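Local coordinates for protein oxalate biosynthetic component 1 (Burkholderia thailandensis, PDB 5IKY) that makes oxalate under quorum-sensing control, as a bifunctional enzyme that combines serine-hydrolase activity, on an alpha/beta-hydrolase domain, with an additional lyase activity, at residues A[928-934]-A[968-974]; A[945-949]-A[984-988]. All coordinates share one frame; numbering follows the deposited sequence.

Contact 1: A[928-934]-A[968-974]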
loop_
_atom_site.group_PDB
_atom_site.type_symbol
_atom_site.label_atom_id
_atom_site.label_comp_id
_atom_site.label_asym_id
_atom_site.label_seq_id
_atom_site.Cartn_x
_atom_site.Cartn_y
_atom_site.Cartn_z
ATOM N N LEU A 928 -5.824 42.413 7.354
ATOM C CA LEU A 928 -5.833 40.962 7.206
ATOM C C LEU A 928 -4.438 40.375 7.398
ATOM O O LEU A 928 -3.520 40.666 6.632
ATOM C CB LEU A 928 -6.379 40.562 5.836
ATOM C CG LEU A 928 -6.366 39.059 5.544
ATOM C CD1 LEU A 928 -7.400 38.331 6.397
ATOM C CD2 LEU A 928 -6.589 38.787 4.062
ATOM N N LEU A 929 -4.290 39.546 8.425
ATOM C CA LEU A 929 -3.010 38.914 8.716
ATOM C C LEU A 929 -2.890 37.569 8.006
ATOM O O LEU A 929 -3.547 36.597 8.382
ATOM C CB LEU A 929 -2.832 38.734 10.224
ATOM C CG LEU A 929 -1.499 38.129 10.663
ATOM C CD1 LEU A 929 -0.338 38.992 10.189
ATOM C CD2 LEU A 929 -1.459 37.947 12.171
ATOM N N LYS A 930 -2.052 37.519 6.977
ATOM C CA LYS A 930 -1.855 36.297 6.209
ATOM C C LYS A 930 -0.577 35.587 6.638
ATOM O O LYS A 930 0.522 36.127 6.500
ATOM C CB LYS A 930 -1.818 36.609 4.712
ATOM C CG LYS A 930 -3.128 37.158 4.170
ATOM C CD LYS A 930 -2.951 37.758 2.785
ATOM C CE LYS A 930 -2.049 38.980 2.829
ATOM N NZ LYS A 930 -1.937 39.643 1.499
ATOM N N CYS A 931 -0.729 34.372 7.161
ATOM C CA CYS A 931 0.401 33.622 7.695
ATOM C C CYS A 931 0.646 32.310 6.957
ATOM O O CYS A 931 -0.294 31.614 6.575
ATOM C CB CYS A 931 0.192 33.332 9.184
ATOM S SG CYS A 931 -0.108 34.790 10.207
ATOM N N PHE A 932 1.919 31.986 6.760
ATOM C CA PHE A 932 2.314 30.689 6.227
ATOM C C PHE A 932 2.755 29.782 7.367
ATOM O O PHE A 932 3.407 30.231 8.311
ATOM C CB PHE A 932 3.438 30.838 5.200
ATOM C CG PHE A 932 2.962 31.215 3.827
ATOM C CD1 PHE A 932 1.860 30.588 3.266
ATOM C CD2 PHE A 932 3.609 32.202 3.102
ATOM C CE1 PHE A 932 1.419 30.933 2.001
ATOM C CE2 PHE A 932 3.171 32.552 1.838
ATOM C CZ PHE A 932 2.076 31.918 1.286
ATOM N N ALA A 933 2.393 28.508 7.279
ATOM C CA ALA A 933 2.757 27.543 8.308
ATOM C C ALA A 933 3.322 26.270 7.697
ATOM O O ALA A 933 2.863 25.814 6.649
ATOM C CB ALA A 933 1.555 27.220 9.187
ATOM N N HIS A 934 4.325 25.705 8.359
ATOM C CA HIS A 934 4.889 24.424 7.957
ATOM C C HIS A 934 5.256 23.595 9.181
ATOM O O HIS A 934 5.698 24.139 10.195
ATOM C CB HIS A 934 6.119 24.622 7.069
ATOM C CG HIS A 934 6.878 23.358 6.805
ATOM N ND1 HIS A 934 6.350 22.310 6.081
ATOM C CD2 HIS A 934 8.120 22.970 7.178
ATOM C CE1 HIS A 934 7.237 21.333 6.015
ATOM N NE2 HIS A 934 8.319 21.708 6.672
ATOM N N ARG A 968 -10.005 38.498 10.890
ATOM C CA ARG A 968 -9.025 39.429 10.344
ATOM C C ARG A 968 -7.654 38.769 10.224
ATOM O O ARG A 968 -6.630 39.449 10.139
ATOM C CB ARG A 968 -8.932 40.684 11.214
ATOM C CG ARG A 968 -10.224 41.480 11.293
ATOM C CD ARG A 968 -10.762 41.806 9.907
ATOM N NE ARG A 968 -9.774 42.488 9.076
ATOM C CZ ARG A 968 -9.979 42.846 7.813
ATOM N NH1 ARG A 968 -11.145 42.595 7.234
ATOM N NH2 ARG A 968 -9.023 43.462 7.130
ATOM N N ALA A 969 -7.643 37.440 10.220
ATOM C CA ALA A 969 -6.410 36.677 10.072
ATOM C C ALA A 969 -6.644 35.440 9.211
ATOM O O ALA A 969 -7.756 34.915 9.150
ATOM C CB ALA A 969 -5.860 36.282 11.433
ATOM N N LEU A 970 -5.589 34.975 8.550
ATOM C CA LEU A 970 -5.691 33.837 7.644
ATOM C C LEU A 970 -4.486 32.910 7.786
ATOM O O LEU A 970 -3.383 33.360 8.095
ATOM C CB LEU A 970 -5.818 34.325 6.201
ATOM C CG LEU A 970 -5.964 33.262 5.114
ATOM C CD1 LEU A 970 -7.418 32.840 4.946
ATOM C CD2 LEU A 970 -5.382 33.774 3.813
ATOM N N LEU A 971 -4.698 31.617 7.554
ATOM C CA LEU A 971 -3.636 30.632 7.715
ATOM C C LEU A 971 -3.559 29.638 6.560
ATOM O O LEU A 971 -4.551 29.003 6.204
ATOM C CB LEU A 971 -3.825 29.868 9.024
ATOM C CG LEU A 971 -2.712 29.997 10.061
ATOM C CD1 LEU A 971 -3.105 29.249 11.319
ATOM C CD2 LEU A 971 -1.403 29.466 9.502
ATOM N N VAL A 972 -2.371 29.507 5.981
ATOM C CA VAL A 972 -2.117 28.482 4.977
ATOM C C VAL A 972 -1.004 27.561 5.469
ATOM O O VAL A 972 0.145 27.981 5.608
ATOM C CB VAL A 972 -1.723 29.087 3.618
ATOM C CG1 VAL A 972 -1.434 27.981 2.614
ATOM C CG2 VAL A 972 -2.820 30.011 3.108
ATOM N N SER A 973 -1.352 26.308 5.737
ATOM C CA SER A 973 -0.408 25.366 6.324
ATOM C C SER A 973 -0.017 24.261 5.348
ATOM O O SER A 973 -0.872 23.547 4.823
ATOM C CB SER A 973 -0.999 24.752 7.599
ATOM O OG SER A 973 -0.076 23.881 8.230
ATOM N N PHE A 974 1.284 24.129 5.105
ATOM C CA PHE A 974 1.809 23.037 4.294
ATOM C C PHE A 974 2.460 21.994 5.192
ATOM O O PHE A 974 3.454 22.271 5.866
ATOM C CB PHE A 974 2.813 23.555 3.262
ATOM C CG PHE A 974 2.199 24.410 2.193
ATOM C CD1 PHE A 974 2.144 25.789 2.332
ATOM C CD2 PHE A 974 1.673 23.836 1.047
ATOM C CE1 PHE A 974 1.578 26.577 1.349
ATOM C CE2 PHE A 974 1.104 24.619 0.060
ATOM C CZ PHE A 974 1.056 25.992 0.211
#

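Contact 2: A[945-949]-A[984-988]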
loop_
_atom_site.group_PDB
_atom_site.type_symbol
_atom_site.label_atom_id
_atom_site.label_comp_id
_atom_site.label_asym_id
_atom_site.label_seq_id
_atom_site.Cartn_x
_atom_site.Cartn_y
_atom_site.Cartn_z
ATOM N N ASP A 945 -3.681 31.740 19.180
ATOM C CA ASP A 945 -5.121 31.933 19.290
ATOM C C ASP A 945 -5.580 31.748 20.732
ATOM O O ASP A 945 -6.428 32.492 21.225
ATOM C CB ASP A 945 -5.860 30.958 18.371
ATOM C CG ASP A 945 -5.432 31.086 16.921
ATOM O OD1 ASP A 945 -4.528 31.899 16.634
ATOM O OD2 ASP A 945 -5.989 30.362 16.068
ATOM N N VAL A 946 -5.009 30.748 21.397
ATOM C CA VAL A 946 -5.322 30.454 22.791
ATOM C C VAL A 946 -4.989 31.635 23.698
ATOM O O VAL A 946 -5.804 32.045 24.526
ATOM C CB VAL A 946 -4.563 29.203 23.284
ATOM C CG1 VAL A 946 -4.641 29.085 24.798
ATOM C CG2 VAL A 946 -5.113 27.950 22.617
ATOM N N GLN A 947 -3.788 32.181 23.531
ATOM C CA GLN A 947 -3.342 33.318 24.327
ATOM C C GLN A 947 -4.182 34.559 24.050
ATOM O O GLN A 947 -4.410 35.375 24.944
ATOM C CB GLN A 947 -1.868 33.616 24.053
ATOM C CG GLN A 947 -0.930 32.474 24.393
ATOM C CD GLN A 947 0.521 32.830 24.153
ATOM O OE1 GLN A 947 1.094 33.656 24.864
ATOM N NE2 GLN A 947 1.125 32.207 23.147
ATOM N N ALA A 948 -4.636 34.696 22.807
ATOM C CA ALA A 948 -5.477 35.820 22.416
ATOM C C ALA A 948 -6.821 35.759 23.135
ATOM O O ALA A 948 -7.355 36.783 23.560
ATOM C CB ALA A 948 -5.678 35.839 20.909
ATOM N N CYS A 949 -7.360 34.551 23.268
ATOM C CA CYS A 949 -8.609 34.347 23.991
ATOM C C CYS A 949 -8.440 34.666 25.474
ATOM O O CYS A 949 -9.329 35.244 26.098
ATOM C CB CYS A 949 -9.109 32.911 23.816
ATOM S SG CYS A 949 -9.586 32.478 22.126
ATOM N N TRP A 984 -12.426 25.036 18.176
ATOM C CA TRP A 984 -11.848 26.111 18.975
ATOM C C TRP A 984 -12.068 27.477 18.333
ATOM O O TRP A 984 -12.355 27.574 17.139
ATOM C CB TRP A 984 -10.347 25.893 19.179
ATOM C CG TRP A 984 -9.992 24.824 20.162
ATOM C CD1 TRP A 984 -10.844 23.960 20.785
ATOM C CD2 TRP A 984 -8.679 24.508 20.642
ATOM N NE1 TRP A 984 -10.143 23.122 21.619
ATOM C CE2 TRP A 984 -8.810 23.437 21.548
ATOM C CE3 TRP A 984 -7.403 25.022 20.385
ATOM C CZ2 TRP A 984 -7.718 22.874 22.203
ATOM C CZ3 TRP A 984 -6.319 24.462 21.038
ATOM C CH2 TRP A 984 -6.482 23.399 21.935
ATOM N N LEU A 985 -11.932 28.528 19.136
ATOM C CA LEU A 985 -11.868 29.887 18.615
ATOM C C LEU A 985 -10.492 30.126 18.010
ATOM O O LEU A 985 -9.479 29.995 18.698
ATOM C CB LEU A 985 -12.140 30.912 19.717
ATOM C CG LEU A 985 -13.580 31.371 19.949
ATOM C CD1 LEU A 985 -13.655 32.256 21.182
ATOM C CD2 LEU A 985 -14.103 32.107 18.728
ATOM N N GLY A 986 -10.445 30.470 16.727
ATOM C CA GLY A 986 -9.165 30.700 16.087
ATOM C C GLY A 986 -9.187 31.008 14.603
ATOM O O GLY A 986 -10.241 31.187 13.995
ATOM N N THR A 987 -7.991 31.061 14.026
ATOM C CA THR A 987 -7.804 31.435 12.632
ATOM C C THR A 987 -8.238 30.322 11.685
ATOM O O THR A 987 -7.949 29.149 11.923
ATOM C CB THR A 987 -6.328 31.786 12.352
ATOM O OG1 THR A 987 -5.834 32.650 13.384
ATOM C CG2 THR A 987 -6.184 32.469 11.003
ATOM N N SER A 988 -8.933 30.692 10.615
ATOM C CA SER A 988 -9.323 29.728 9.592
ATOM C C SER A 988 -8.102 29.286 8.793
ATOM O O SER A 988 -7.216 30.089 8.500
ATOM C CB SER A 988 -10.385 30.318 8.665
ATOM O OG SER A 988 -11.598 30.536 9.363
#

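Contact 1: A[928-934]-A[968-974]
Leu929 to His934 and Ala969 to Ser973 lie as neighbouring parallel strands, their axes 4.5 Å apart and turned by 18°, with backbone hydrogen bonds running from Leu929 N to Arg968 O at one end to Phe974 N and Ala933 O at the other. On the face that carries Cys931 and Ala933, small side chains leave room for Leu971, whose CD2 presses on Ala933 CB at 3.7 Å. Cys931, the residue level with Leu971, touches the same methyl, its CB 4.2 Å from Leu971 CD2. Helix 937-955 covers this face through Ile938 and Ala941. The two strands are joined by a beta-alpha-beta crossover in the mixed, largely parallel sheet of an alpha/beta-hydrolase domain, where 929-935 has the place of the strand that in this fold leads into the nucleophile elbow. On the opposite face the side chains are bulkier. Phe932 and Val972 run side by side, and the edge of the Phe932 ring meets Val972, with CD1 3.9 Å from CB. Trp780 of strand 780-782 and Phe805 of helix 792-813 stack on the same ring, so a flat aromatic suits this position. His934 adds a side-chain bond to the ladder: with CG anti to the backbone N (chi1 171°), its ring swings to the neighbouring strand, and ND1 donates to Phe974 O at 2.9 Å, the oxygen lying 18° out of the ring plane. That bond fixes the imidazole's rotation, while His1069 meets the ring and Ile1071 touches the side chain. At the far end Leu928 CD1 rests over the backbone, 3.9 Å from Ala969 N.

Contact 2: A[945-949]-A[984-988]
Asp945 turns its CG beside its own backbone N, anti to the carbonyl carbon (chi1 -57°), which carries the carboxylate off the helix and onto the extended loop 984-988. There OD2 accepts a hydrogen bond from Thr987 N, 2.9 Å long and nearly straight at 163°. The donor arrives from above the carboxylate plane, 48° out of it. Gly986 makes this approach possible: having no side chain, it lets Asp945 OD2 settle 3.2 Å from its CA. The Thr987 side chain crosses that of Asp945 at about a right angle, with Thr987 OG1 3.5 Å from Asp945 OD2 and only slightly farther from OD1. A carboxylate suits the spot because it can accept the amide hydrogen of an irregular piece of backbone. One helical turn later, Cys949 faces the same loop; its compact SG lies 3.8 Å from Leu985 CB. A third touch comes from Val946, whose CG2 meets the six-membered part of the Trp984 indole at CZ3, 4.0 Å away, in an oblique approach. The other end of that indole gives a weak bond from NE1 to Pro863 O, and His981 stacks on the ring. Phe966 of helix 959-966 packs against Asp945, Cys949 and Leu985 together, so helix 937-955 and the loop are bridged by a second helix, while Thr987 leans on Ala969 and Leu971 of strand 969-976 just where the chain enters strand 988-992.

Overall arrangement
The two contacts interlock along the chain: strand 929-935 of contact 1 runs directly into helix 937-955 of contact 2, and strand 969-976 is followed by the loop 984-988. Their centres are 13 Å apart, yet they touch, Thr987 CG2 lying 3.4 Å from Ala969 O and Ser988 O 3.4 Å from Leu971 CB. Contact 1 lies within the hydrolase sheet, and contact 2 fastens the helix on one of its faces to the entry of the next strand. The magnesium ion bound by His227 and Glu477 sits just past the ends of strands 223-226 and 471-474 of a separate parallel sheet in the enzyme's N-terminal half.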